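Local coordinates for protein malic enzyme (Entamoeba histolytica, PDB 3NV9) that probably catalyses the oxidative decarboxylation of malate to pyruvate with NADP as the coenzyme, and as an entangled dimer activates the drug metronidazole, at residues A6-L11 with T29-E34; G197-T202 with N231-R236; M222-A227 with V297-S302; P329-Y334 with V346-G351. All coordinates share one frame; numbering follows the deposited sequence.

Contact 1. Residues A6-L11 with T29-E34; sequences ADLSNL and TQFYKE. With SO4 (sulfate ion), chain D; SO4 (sulfate ion), chain H.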
loop_
_atom_site.group_PDB
_atom_site.type_symbol
_atom_site.label_atom_id
_atom_site.label_comp_id
_atom_site.label_asym_id
_atom_site.label_seq_id
_atom_site.Cartn_x
_atom_site.Cartn_y
_atom_site.Cartn_z
ATOM N N ALA A 6 2.171 -27.372 -15.370
ATOM C CA ALA A 6 2.463 -25.996 -14.929
ATOM C C ALA A 6 1.250 -25.295 -14.313
ATOM O O ALA A 6 1.397 -24.475 -13.407
ATOM C CB ALA A 6 3.072 -25.131 -16.081
ATOM N N ASP A 7 0.064 -25.615 -14.817
ATOM C CA ASP A 7 -1.141 -24.897 -14.395
ATOM C C ASP A 7 -1.814 -25.537 -13.209
ATOM O O ASP A 7 -2.864 -25.063 -12.766
ATOM C CB ASP A 7 -2.123 -24.663 -15.571
ATOM C CG ASP A 7 -2.827 -25.940 -16.042
ATOM O OD1 ASP A 7 -2.538 -27.078 -15.559
ATOM O OD2 ASP A 7 -3.699 -25.781 -16.915
ATOM N N LEU A 8 -1.224 -26.620 -12.715
ATOM C CA LEU A 8 -1.745 -27.311 -11.518
ATOM C C LEU A 8 -3.147 -27.957 -11.665
ATOM O O LEU A 8 -3.789 -28.245 -10.652
ATOM C CB LEU A 8 -1.770 -26.358 -10.316
ATOM C CG LEU A 8 -0.397 -26.259 -9.679
ATOM C CD1 LEU A 8 -0.483 -25.311 -8.414
ATOM C CD2 LEU A 8 0.192 -27.658 -9.354
ATOM N N SER A 9 -3.614 -28.124 -12.904
ATOM C CA SER A 9 -4.963 -28.698 -13.214
ATOM C C SER A 9 -5.135 -30.201 -12.961
ATOM O O SER A 9 -6.258 -30.691 -12.923
ATOM C CB SER A 9 -5.361 -28.401 -14.682
ATOM O OG SER A 9 -4.236 -28.640 -15.546
ATOM N N ASN A 10 -4.043 -30.939 -12.785
ATOM C CA ASN A 10 -4.111 -32.382 -12.794
ATOM C C ASN A 10 -3.551 -32.988 -11.516
ATOM O O ASN A 10 -2.940 -34.063 -11.541
ATOM C CB ASN A 10 -3.358 -32.937 -14.006
ATOM C CG ASN A 10 -1.835 -32.693 -13.929
ATOM O OD1 ASN A 10 -1.360 -31.682 -13.369
ATOM N ND2 ASN A 10 -1.061 -33.616 -14.524
ATOM N N LEU A 11 -3.744 -32.294 -10.401
ATOM C CA LEU A 11 -3.209 -32.786 -9.142
ATOM C C LEU A 11 -3.849 -34.129 -8.757
ATOM O O LEU A 11 -3.135 -35.030 -8.353
ATOM C CB LEU A 11 -3.349 -31.766 -8.008
ATOM C CG LEU A 11 -3.018 -32.343 -6.621
ATOM C CD1 LEU A 11 -1.543 -32.546 -6.401
ATOM C CD2 LEU A 11 -3.586 -31.446 -5.523
ATOM N N THR A 29 -3.809 -31.308 1.340
ATOM C CA THR A 29 -3.639 -30.232 2.292
ATOM C C THR A 29 -2.121 -29.943 2.397
ATOM O O THR A 29 -1.674 -28.820 2.199
ATOM C CB THR A 29 -4.345 -30.566 3.647
ATOM O OG1 THR A 29 -5.693 -31.011 3.390
ATOM C CG2 THR A 29 -4.457 -29.331 4.578
ATOM N N GLN A 30 -1.351 -30.991 2.657
ATOM C CA GLN A 30 0.093 -30.937 2.791
ATOM C C GLN A 30 0.756 -30.468 1.498
ATOM O O GLN A 30 1.679 -29.663 1.562
ATOM C CB GLN A 30 0.615 -32.295 3.241
ATOM C CG GLN A 30 0.422 -32.541 4.800
ATOM C CD GLN A 30 1.169 -31.474 5.638
ATOM O OE1 GLN A 30 2.344 -31.242 5.388
ATOM N NE2 GLN A 30 0.459 -30.762 6.546
ATOM N N PHE A 31 0.277 -30.910 0.331
ATOM C CA PHE A 31 0.851 -30.410 -0.949
ATOM C C PHE A 31 0.727 -28.868 -1.059
ATOM O O PHE A 31 1.755 -28.159 -1.283
ATOM C CB PHE A 31 0.229 -31.073 -2.173
ATOM C CG PHE A 31 0.564 -30.379 -3.486
ATOM C CD1 PHE A 31 1.830 -30.526 -4.066
ATOM C CD2 PHE A 31 -0.381 -29.568 -4.127
ATOM C CE1 PHE A 31 2.159 -29.860 -5.277
ATOM C CE2 PHE A 31 -0.081 -28.925 -5.349
ATOM C CZ PHE A 31 1.193 -29.064 -5.925
ATOM N N TYR A 32 -0.494 -28.363 -0.858
ATOM C CA TYR A 32 -0.748 -26.947 -0.948
ATOM C C TYR A 32 -0.084 -26.144 0.139
ATOM O O TYR A 32 0.407 -25.056 -0.141
ATOM C CB TYR A 32 -2.224 -26.633 -1.054
ATOM C CG TYR A 32 -2.768 -26.941 -2.438
ATOM C CD1 TYR A 32 -2.258 -26.298 -3.578
ATOM C CD2 TYR A 32 -3.774 -27.879 -2.615
ATOM C CE1 TYR A 32 -2.733 -26.595 -4.828
ATOM C CE2 TYR A 32 -4.255 -28.172 -3.876
ATOM C CZ TYR A 32 -3.746 -27.533 -4.958
ATOM O OH TYR A 32 -4.252 -27.842 -6.196
ATOM N N LYS A 33 -0.010 -26.650 1.369
ATOM C CA LYS A 33 0.817 -25.931 2.345
ATOM C C LYS A 33 2.285 -25.889 1.913
ATOM O O LYS A 33 2.907 -24.847 1.965
ATOM C CB LYS A 33 0.711 -26.527 3.755
ATOM C CG LYS A 33 -0.687 -26.442 4.444
ATOM C CD LYS A 33 -0.769 -27.371 5.708
ATOM C CE LYS A 33 -1.901 -26.851 6.671
ATOM N NZ LYS A 33 -2.244 -27.800 7.835
ATOM N N GLU A 34 2.860 -27.017 1.496
ATOM C CA GLU A 34 4.281 -27.007 1.136
ATOM C C GLU A 34 4.574 -26.157 -0.119
ATOM O O GLU A 34 5.603 -25.474 -0.190
ATOM C CB GLU A 34 4.718 -28.440 0.947
ATOM C CG GLU A 34 6.180 -28.605 0.626
ATOM C CD GLU A 34 7.121 -28.298 1.790
ATOM O OE1 GLU A 34 6.694 -28.077 2.953
ATOM O OE2 GLU A 34 8.331 -28.269 1.506
HETATM S S SO4 D . 1.462 -27.869 8.818
HETATM O O1 SO4 D . 0.069 -28.203 9.004
HETATM O O2 SO4 D . 1.469 -26.518 8.205
HETATM O O3 SO4 D . 2.182 -27.799 10.090
HETATM O O4 SO4 D . 2.089 -28.893 7.981
HETATM S S SO4 H . 2.441 -28.221 -18.776
HETATM O O1 SO4 H . 1.679 -29.189 -19.566
HETATM O O2 SO4 H . 3.533 -27.653 -19.566
HETATM O O3 SO4 H . 1.493 -27.170 -18.350
HETATM O O4 SO4 H . 3.079 -28.861 -17.622
#
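Leu8 and Leu11 press on Phe31 and Tyr32, packing an N-terminal loop onto the middle of the long helix 21-43 in a small junction made by leucine methyls and aromatic rings. Leu11 divides its two methyls between the rings. CD1 sits over one face of Phe31, 4.1 Å from the ring centroid and 18° off the normal, a CH-pi contact, while CD2 comes obliquely to 3.7 Å from Tyr32 CE2. Leu8 works on the rims: its CD2 meets Phe31 CZ at the ring edge (3.8 Å), and its CD1 lies more loosely near the plane of Tyr32, 4.4 Å from CE1. The rings also pack on one another, Phe31 CD2 standing 3.7 Å above the plane of Tyr32, over its centre. Phe31 has CG anti to its backbone N (chi1 167°), whereas Tyr32 sends its ring off beside the N; the differing first torsions turn the rings of these consecutive residues to the same loop. Behind the leucines the loop is shaped by an Asx turn in which Ser9 N donates to Asp7 OD1 (3.0 Å), and the side chain of Asn10 is bonded to Gln3 and Lys5. Leu4 and helix 470-485 add cover around Phe31; Trp60 of the second subunit packs on Leu8, so the junction also belongs to the dimer interface. Further along the helix surface, Gln30 and Lys33 hold a sulfate together with Arg71 of the second subunit; Gln30 NE2 gives O4 of the ion a nearly straight bond, and Lys33 NZ lies 2.6 Å from its O1.

Contact 2. Residues G197-T202 with N231-R236; sequences GTASVT and NTTCLR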
loop_
_atom_site.group_PDB
_atom_site.type_symbol
_atom_site.label_atom_id
_atom_site.label_comp_id
_atom_site.label_asym_id
_atom_site.label_seq_id
_atom_site.Cartn_x
_atom_site.Cartn_y
_atom_site.Cartn_z
ATOM N N GLY A 197 -19.123 -10.213 3.632
ATOM C CA GLY A 197 -18.444 -10.907 2.553
ATOM C C GLY A 197 -18.724 -12.385 2.547
ATOM O O GLY A 197 -19.253 -12.911 1.558
ATOM N N THR A 198 -18.386 -13.053 3.648
ATOM C CA THR A 198 -18.678 -14.483 3.831
ATOM C C THR A 198 -20.162 -14.807 3.734
ATOM O O THR A 198 -20.540 -15.792 3.180
ATOM C CB THR A 198 -18.121 -14.991 5.194
ATOM O OG1 THR A 198 -16.695 -14.843 5.205
ATOM C CG2 THR A 198 -18.512 -16.478 5.463
ATOM N N ALA A 199 -21.009 -14.013 4.359
ATOM C CA ALA A 199 -22.436 -14.242 4.334
ATOM C C ALA A 199 -22.936 -14.008 2.916
ATOM O O ALA A 199 -23.759 -14.756 2.444
ATOM C CB ALA A 199 -23.124 -13.336 5.301
ATOM N N SER A 200 -22.400 -13.031 2.198
ATOM C CA SER A 200 -22.788 -12.919 0.757
ATOM C C SER A 200 -22.663 -14.234 -0.060
ATOM O O SER A 200 -23.614 -14.676 -0.692
ATOM C CB SER A 200 -22.015 -11.795 0.076
ATOM O OG SER A 200 -22.520 -11.565 -1.203
ATOM N N VAL A 201 -21.493 -14.857 -0.056
ATOM C CA VAL A 201 -21.298 -16.069 -0.884
ATOM C C VAL A 201 -21.988 -17.262 -0.253
ATOM O O VAL A 201 -22.368 -18.213 -0.959
ATOM C CB VAL A 201 -19.804 -16.410 -1.068
ATOM C CG1 VAL A 201 -19.128 -15.273 -1.830
ATOM C CG2 VAL A 201 -19.094 -16.572 0.307
ATOM N N THR A 202 -22.136 -17.238 1.078
ATOM C CA THR A 202 -22.847 -18.359 1.718
ATOM C C THR A 202 -24.314 -18.429 1.264
ATOM O O THR A 202 -24.796 -19.487 0.881
ATOM C CB THR A 202 -22.783 -18.380 3.259
ATOM O OG1 THR A 202 -21.444 -18.191 3.699
ATOM C CG2 THR A 202 -23.259 -19.725 3.742
ATOM N N ASN A 231 -20.651 -16.761 10.825
ATOM C CA ASN A 231 -21.894 -17.488 10.958
ATOM C C ASN A 231 -23.106 -16.624 11.324
ATOM O O ASN A 231 -24.221 -16.810 10.779
ATOM C CB ASN A 231 -21.726 -18.652 11.923
ATOM C CG ASN A 231 -21.876 -19.985 11.236
ATOM O OD1 ASN A 231 -21.800 -20.071 10.013
ATOM N ND2 ASN A 231 -22.142 -21.032 12.012
ATOM N N THR A 232 -22.866 -15.702 12.247
ATOM C CA THR A 232 -23.817 -14.709 12.714
ATOM C C THR A 232 -24.356 -13.911 11.525
ATOM O O THR A 232 -25.576 -13.694 11.404
ATOM C CB THR A 232 -23.098 -13.762 13.751
ATOM O OG1 THR A 232 -23.234 -14.290 15.063
ATOM C CG2 THR A 232 -23.644 -12.393 13.779
ATOM N N THR A 233 -23.452 -13.459 10.653
ATOM C CA THR A 233 -23.837 -12.633 9.514
ATOM C C THR A 233 -24.512 -13.486 8.455
ATOM O O THR A 233 -25.415 -12.997 7.785
ATOM C CB THR A 233 -22.668 -11.854 8.939
ATOM O OG1 THR A 233 -21.892 -11.301 10.013
ATOM C CG2 THR A 233 -23.157 -10.731 8.023
ATOM N N CYS A 234 -24.089 -14.756 8.357
ATOM C CA CYS A 234 -24.683 -15.734 7.427
ATOM C C CYS A 234 -26.141 -15.943 7.764
ATOM O O CYS A 234 -26.981 -15.913 6.880
ATOM C CB CYS A 234 -23.958 -17.067 7.418
ATOM S SG CYS A 234 -22.351 -16.976 6.597
ATOM N N LEU A 235 -26.428 -16.124 9.050
ATOM C CA LEU A 235 -27.778 -16.291 9.552
ATOM C C LEU A 235 -28.601 -15.058 9.254
ATOM O O LEU A 235 -29.693 -15.169 8.716
ATOM C CB LEU A 235 -27.755 -16.560 11.063
ATOM C CG LEU A 235 -29.048 -17.052 11.708
ATOM C CD1 LEU A 235 -28.643 -17.852 12.938
ATOM C CD2 LEU A 235 -29.922 -15.815 12.071
ATOM N N ARG A 236 -28.073 -13.887 9.573
ATOM C CA ARG A 236 -28.798 -12.668 9.340
ATOM C C ARG A 236 -29.137 -12.409 7.860
ATOM O O ARG A 236 -30.270 -11.951 7.537
ATOM C CB ARG A 236 -28.036 -11.487 9.885
ATOM C CG ARG A 236 -28.792 -10.174 9.610
ATOM C CD ARG A 236 -28.100 -8.975 10.187
ATOM N NE ARG A 236 -26.986 -8.485 9.379
ATOM C CZ ARG A 236 -25.709 -8.443 9.759
ATOM N NH1 ARG A 236 -25.327 -8.943 10.933
ATOM N NH2 ARG A 236 -24.791 -7.916 8.950
#
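Thr233 opens the contact on helix 229-240, its CG2 lying 3.8 Å from Ala199 CB on helix 193-213. With OG1 beside the backbone N (chi1 -43°), CG2 stands anti to that N and faces Ala199, while OG1 bonds Ser229 O within its own helix. The Thr233 carbonyl O follows, 3.4 Å from the same Ala199 CB. At Cys234 the two segments come nearest: CA is 4.1 Å from Ala199 CA, a spacing that the small side chain of Ala199 allows. The segment axes pass 8.0 Å apart at -48°. Cys234 SG then drops between two turns of the other helix, 3.6 Å from Ala199 CA, 3.3 Å from Thr202 OG1, with Thr198 CG2 also touching it. Beyond this point Leu235 faces strand 248-252, and Arg236 forms a salt bridge with Asp380. These two helices flank strand 222-225 in the chain and pack on the Rossmann sheet of the NAD-binding domain. Thr202 OG1 donates to Thr198 O (2.6 Å), approaching from the face of that carbonyl opposite to Thr202 N. With the hydroxyls of Thr202 and Thr233 bonded inside their own helices and that of Thr198 to Asn359, the close approach probably rests on shape more than on polar pairing.

Contact 3. Residues M222-A227 with V297-S302; sequences MVFIGA and VLISLS. With SO4 (sulfate ion), chain G.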
loop_
_atom_site.group_PDB
_atom_site.type_symbol
_atom_site.label_atom_id
_atom_site.label_comp_id
_atom_site.label_asym_id
_atom_site.label_seq_id
_atom_site.Cartn_x
_atom_site.Cartn_y
_atom_site.Cartn_z
ATOM N N MET A 222 -32.785 -25.059 9.308
ATOM C CA MET A 222 -31.359 -24.788 9.187
ATOM C C MET A 222 -30.654 -24.775 10.548
ATOM O O MET A 222 -31.094 -24.042 11.451
ATOM C CB MET A 222 -31.176 -23.464 8.467
ATOM C CG MET A 222 -31.799 -23.486 7.067
ATOM S SD MET A 222 -31.413 -21.929 6.304
ATOM C CE MET A 222 -32.571 -21.939 4.889
ATOM N N VAL A 223 -29.594 -25.592 10.688
ATOM C CA VAL A 223 -28.740 -25.590 11.894
ATOM C C VAL A 223 -27.351 -24.924 11.645
ATOM O O VAL A 223 -26.597 -25.388 10.790
ATOM C CB VAL A 223 -28.490 -27.010 12.422
ATOM C CG1 VAL A 223 -27.603 -26.984 13.726
ATOM C CG2 VAL A 223 -29.809 -27.738 12.663
ATOM N N PHE A 224 -27.024 -23.881 12.416
ATOM C CA PHE A 224 -25.746 -23.207 12.345
ATOM C C PHE A 224 -24.764 -23.590 13.474
ATOM O O PHE A 224 -25.058 -23.352 14.635
ATOM C CB PHE A 224 -25.957 -21.708 12.343
ATOM C CG PHE A 224 -26.675 -21.208 11.122
ATOM C CD1 PHE A 224 -28.062 -21.352 11.001
ATOM C CD2 PHE A 224 -25.978 -20.541 10.105
ATOM C CE1 PHE A 224 -28.756 -20.851 9.845
ATOM C CE2 PHE A 224 -26.646 -20.023 8.959
ATOM C CZ PHE A 224 -28.034 -20.202 8.811
ATOM N N ILE A 225 -23.635 -24.221 13.125
ATOM C CA ILE A 225 -22.642 -24.665 14.127
ATOM C C ILE A 225 -21.587 -23.564 14.237
ATOM O O ILE A 225 -20.764 -23.367 13.292
ATOM C CB ILE A 225 -21.910 -25.986 13.765
ATOM C CG1 ILE A 225 -22.859 -27.087 13.253
ATOM C CG2 ILE A 225 -20.973 -26.469 14.918
ATOM C CD1 ILE A 225 -23.846 -27.591 14.196
ATOM N N GLY A 226 -21.656 -22.818 15.347
ATOM C CA GLY A 226 -20.729 -21.714 15.615
ATOM C C GLY A 226 -21.469 -20.389 15.621
ATOM O O GLY A 226 -22.334 -20.174 14.787
ATOM N N ALA A 227 -21.131 -19.508 16.558
ATOM C CA ALA A 227 -21.693 -18.177 16.632
ATOM C C ALA A 227 -20.651 -17.100 16.389
ATOM O O ALA A 227 -20.798 -15.966 16.868
ATOM C CB ALA A 227 -22.317 -17.946 17.965
ATOM N N VAL A 297 -30.394 -28.059 6.166
ATOM C CA VAL A 297 -29.210 -27.273 5.948
ATOM C C VAL A 297 -28.421 -27.275 7.274
ATOM O O VAL A 297 -28.996 -27.145 8.368
ATOM C CB VAL A 297 -29.596 -25.812 5.504
ATOM C CG1 VAL A 297 -28.385 -24.880 5.376
ATOM C CG2 VAL A 297 -30.406 -25.834 4.187
ATOM N N LEU A 298 -27.106 -27.449 7.152
ATOM C CA LEU A 298 -26.176 -27.443 8.266
ATOM C C LEU A 298 -25.043 -26.599 7.767
ATOM O O LEU A 298 -24.452 -26.903 6.687
ATOM C CB LEU A 298 -25.671 -28.866 8.554
ATOM C CG LEU A 298 -24.551 -29.096 9.595
ATOM C CD1 LEU A 298 -24.788 -28.223 10.792
ATOM C CD2 LEU A 298 -24.448 -30.600 10.029
ATOM N N ILE A 299 -24.749 -25.547 8.525
ATOM C CA ILE A 299 -23.743 -24.574 8.119
ATOM C C ILE A 299 -22.766 -24.330 9.280
ATOM O O ILE A 299 -23.202 -23.877 10.374
ATOM C CB ILE A 299 -24.402 -23.224 7.664
ATOM C CG1 ILE A 299 -25.281 -23.403 6.422
ATOM C CG2 ILE A 299 -23.373 -22.191 7.387
ATOM C CD1 ILE A 299 -25.865 -22.045 5.882
ATOM N N SER A 300 -21.491 -24.647 9.054
ATOM C CA SER A 300 -20.411 -24.355 10.006
ATOM C C SER A 300 -19.241 -23.553 9.414
ATOM O O SER A 300 -18.786 -23.841 8.298
ATOM C CB SER A 300 -19.845 -25.654 10.597
ATOM O OG SER A 300 -18.881 -25.357 11.611
ATOM N N LEU A 301 -18.774 -22.572 10.198
ATOM C CA LEU A 301 -17.523 -21.827 9.992
ATOM C C LEU A 301 -16.897 -21.567 11.368
ATOM O O LEU A 301 -16.797 -20.426 11.856
ATOM C CB LEU A 301 -17.740 -20.501 9.254
ATOM C CG LEU A 301 -16.614 -20.231 8.239
ATOM C CD1 LEU A 301 -16.904 -19.040 7.324
ATOM C CD2 LEU A 301 -15.179 -20.116 8.900
ATOM N N SER A 302 -16.501 -22.666 11.992
ATOM C CA SER A 302 -15.858 -22.658 13.276
ATOM C C SER A 302 -14.505 -21.981 13.109
ATOM O O SER A 302 -13.639 -22.493 12.401
ATOM C CB SER A 302 -15.709 -24.119 13.741
ATOM O OG SER A 302 -14.707 -24.267 14.740
HETATM S S SO4 G . -18.735 -19.767 19.264
HETATM O O1 SO4 G . -19.253 -21.064 18.780
HETATM O O2 SO4 G . -19.737 -18.702 19.346
HETATM O O3 SO4 G . -18.141 -19.881 20.622
HETATM O O4 SO4 G . -17.800 -19.322 18.242
#
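Val223 and Ile225 join Val297 and Ile299 through backbone bonds that pair two parallel strands at the centre of the Rossmann sheet. Val223 N donates to Val297 O (2.9 Å), Ile299 N to Val223 O (2.9 Å) and Ile225 N to Ile299 O (2.8 Å). CA-H groups supplement them, Leu298 CA standing 3.3 Å from Val223 O. Apolar packing covers both faces. On one, Met222 lies beside Val297, CG to CB 3.6 Å, and Phe224 runs alongside Ile299, its CE2 3.8 Å from Ile299 CD1; helices 193-213 and 229-240 cover this face. On the other, Ile225 CG1 crosses Leu298 CD1 at a modelled 3.3 Å, shorter than a normal carbon contact and doubtful in detail. The polar exception is Ser300 on that second face: OG lies 3.2 Å from Ile225 O but is hydrogen-bonded to Glu332. After strand 222-225, Ala227 N makes two weak hydrogen bonds to oxygens of a sulfate, probably from the crystallisation liquor, beside Gly226, whose positive phi (114°) suits a residue without CB. Rossmann domains usually receive dinucleotide phosphates at this turn. The loosely held sulfate is consistent with that: backbone bonds and apolar packing fix the strands, leaving the turn where a phosphate could be received.

Contact 4. Residues P329-Y334 with V346-G351; sequences PVPEIY and VATGRG. With NA (sodium ion), chain J.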
loop_
_atom_site.group_PDB
_atom_site.type_symbol
_atom_site.label_atom_id
_atom_site.label_comp_id
_atom_site.label_asym_id
_atom_site.label_seq_id
_atom_site.Cartn_x
_atom_site.Cartn_y
_atom_site.Cartn_z
ATOM N N PRO A 329 -7.609 -24.058 7.428
ATOM C CA PRO A 329 -7.321 -24.694 6.106
ATOM C C PRO A 329 -7.937 -26.082 5.974
ATOM O O PRO A 329 -8.034 -26.607 4.870
ATOM C CB PRO A 329 -5.786 -24.738 6.057
ATOM C CG PRO A 329 -5.363 -24.906 7.489
ATOM C CD PRO A 329 -6.454 -24.161 8.340
ATOM N N VAL A 330 -8.363 -26.671 7.098
ATOM C CA VAL A 330 -9.054 -27.968 7.076
ATOM C C VAL A 330 -10.529 -27.773 7.436
ATOM O O VAL A 330 -10.821 -27.249 8.495
ATOM C CB VAL A 330 -8.397 -28.950 8.069
ATOM C CG1 VAL A 330 -9.058 -30.321 7.971
ATOM C CG2 VAL A 330 -6.925 -29.047 7.808
ATOM N N PRO A 331 -11.471 -28.164 6.558
ATOM C CA PRO A 331 -12.876 -28.056 6.999
ATOM C C PRO A 331 -13.277 -28.995 8.155
ATOM O O PRO A 331 -12.613 -29.994 8.442
ATOM C CB PRO A 331 -13.653 -28.495 5.784
ATOM C CG PRO A 331 -12.735 -29.503 5.155
ATOM C CD PRO A 331 -11.375 -28.854 5.274
ATOM N N GLU A 332 -14.390 -28.678 8.779
ATOM C CA GLU A 332 -14.854 -29.415 9.940
ATOM C C GLU A 332 -14.969 -30.920 9.677
ATOM O O GLU A 332 -14.815 -31.721 10.587
ATOM C CB GLU A 332 -16.188 -28.821 10.384
ATOM C CG GLU A 332 -16.038 -27.420 10.934
ATOM C CD GLU A 332 -16.167 -26.314 9.871
ATOM O OE1 GLU A 332 -15.818 -26.514 8.663
ATOM O OE2 GLU A 332 -16.580 -25.204 10.285
ATOM N N ILE A 333 -15.273 -31.282 8.445
ATOM C CA ILE A 333 -15.329 -32.647 8.032
ATOM C C ILE A 333 -14.995 -32.605 6.546
ATOM O O ILE A 333 -15.327 -31.640 5.879
ATOM C CB ILE A 333 -16.735 -33.327 8.303
ATOM C CG1 ILE A 333 -16.559 -34.829 8.489
ATOM C CG2 ILE A 333 -17.716 -33.093 7.131
ATOM C CD1 ILE A 333 -17.884 -35.643 8.569
ATOM N N TYR A 334 -14.316 -33.615 6.013
ATOM C CA TYR A 334 -13.985 -33.563 4.589
ATOM C C TYR A 334 -15.193 -33.988 3.746
ATOM O O TYR A 334 -16.021 -34.765 4.201
ATOM C CB TYR A 334 -12.766 -34.442 4.227
ATOM C CG TYR A 334 -11.397 -33.891 4.610
ATOM C CD1 TYR A 334 -10.643 -34.498 5.637
ATOM C CD2 TYR A 334 -10.825 -32.793 3.915
ATOM C CE1 TYR A 334 -9.379 -34.046 5.979
ATOM C CE2 TYR A 334 -9.536 -32.304 4.239
ATOM C CZ TYR A 334 -8.829 -32.952 5.277
ATOM O OH TYR A 334 -7.576 -32.543 5.602
ATOM N N VAL A 346 -22.193 -30.564 -0.616
ATOM C CA VAL A 346 -21.178 -30.194 0.392
ATOM C C VAL A 346 -20.294 -29.082 -0.167
ATOM O O VAL A 346 -19.764 -29.191 -1.299
ATOM C CB VAL A 346 -20.231 -31.408 0.748
ATOM C CG1 VAL A 346 -19.287 -31.054 1.914
ATOM C CG2 VAL A 346 -21.024 -32.656 1.091
ATOM N N ALA A 347 -20.143 -28.023 0.624
ATOM C CA ALA A 347 -19.237 -26.934 0.310
ATOM C C ALA A 347 -18.168 -26.831 1.376
ATOM O O ALA A 347 -18.432 -27.092 2.564
ATOM C CB ALA A 347 -19.972 -25.645 0.287
ATOM N N THR A 348 -16.983 -26.390 0.961
ATOM C CA THR A 348 -15.930 -25.966 1.888
ATOM C C THR A 348 -15.407 -24.592 1.480
ATOM O O THR A 348 -15.844 -24.001 0.489
ATOM C CB THR A 348 -14.728 -26.998 1.975
ATOM O OG1 THR A 348 -13.836 -26.833 0.893
ATOM C CG2 THR A 348 -15.175 -28.419 1.985
ATOM N N GLY A 349 -14.460 -24.095 2.250
ATOM C CA GLY A 349 -13.765 -22.848 1.952
ATOM C C GLY A 349 -12.627 -22.993 0.961
ATOM O O GLY A 349 -12.050 -22.004 0.553
ATOM N N ARG A 350 -12.334 -24.202 0.523
ATOM C CA ARG A 350 -11.142 -24.492 -0.288
ATOM C C ARG A 350 -11.413 -24.628 -1.784
ATOM O O ARG A 350 -12.440 -25.179 -2.179
ATOM C CB ARG A 350 -10.487 -25.797 0.213
ATOM C CG ARG A 350 -9.987 -25.689 1.610
ATOM C CD ARG A 350 -9.622 -27.020 2.267
ATOM N NE ARG A 350 -8.651 -27.761 1.476
ATOM C CZ ARG A 350 -7.856 -28.728 1.943
ATOM N NH1 ARG A 350 -7.844 -29.052 3.242
ATOM N NH2 ARG A 350 -7.008 -29.326 1.115
ATOM N N GLY A 351 -10.467 -24.197 -2.621
ATOM C CA GLY A 351 -10.577 -24.424 -4.069
ATOM C C GLY A 351 -10.081 -25.762 -4.570
ATOM O O GLY A 351 -10.055 -26.003 -5.774
HETATM NA NA NA J . -14.838 -26.328 -1.550
#
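A sodium-binding turn at the C-terminal end of strand 345-348, outermost in the Rossmann sheet of this chain, meets the proline-rich loop ahead of helix 335-340, with Arg350 and Thr348 facing Pro329, Pro331 and Tyr334. Arg350 carries most of the contact. Its NH1 gives Pro329 O a weak, strongly bent bond (2.9 Å, 127°), and its CD lies 3.9 Å from Pro331 CD, the two side chains crossing at about a right angle. A bend at chi3 (55°) brings NH1 back to Pro329 O, which the guanidinium meets obliquely. Tyr334 meets the group with its rim: CE2 is 3.8 Å from NH1, which lies near the ring plane, and the two planes stand 74° apart. Nearer the strand, Pro331 CB touches Thr348 CG2 at 4.1 Å. Stronger partners hold the arginine from outside, a salt bridge from NH2 to Asp352 and a hydrogen bond from NH1 to Thr29 of helix 21-43; Pro67 of the second subunit packs on it. A cis peptide precedes Pro329 in the loop. On the strand side an ST turn curls the chain, Arg350 N donating to Thr348 OG1 (3.1 Å). The same oxygen serves the metal, and Pro354 O supplies a third ligand. Thr348 OG1 and Arg350 O each lie 2.7 Å from the sodium ion.

In the fold
All four contacts are buried, but in different surroundings. Contacts 2, 3 and 4 all lie in the NAD-binding domain; no other chain touches 2 and 3, which are neighbours, strand 222-225 of contact 3 lying in the chain between the two helices of contact 2. Asn231 on the second of these helices bonds to Gly226 O of contact 3. Contacts 1 and 4 both border the second subunit and meet through Thr29, which bonds Arg350. Glu332 ties contact 4 to contact 3 by accepting from Ser300 OG and Ser302 N. Chemistry follows place: backbone bonding in the sheet of 3, small-residue helix packing in 2, leucine on aromatic rings in 1, and arginine and sodium in 4.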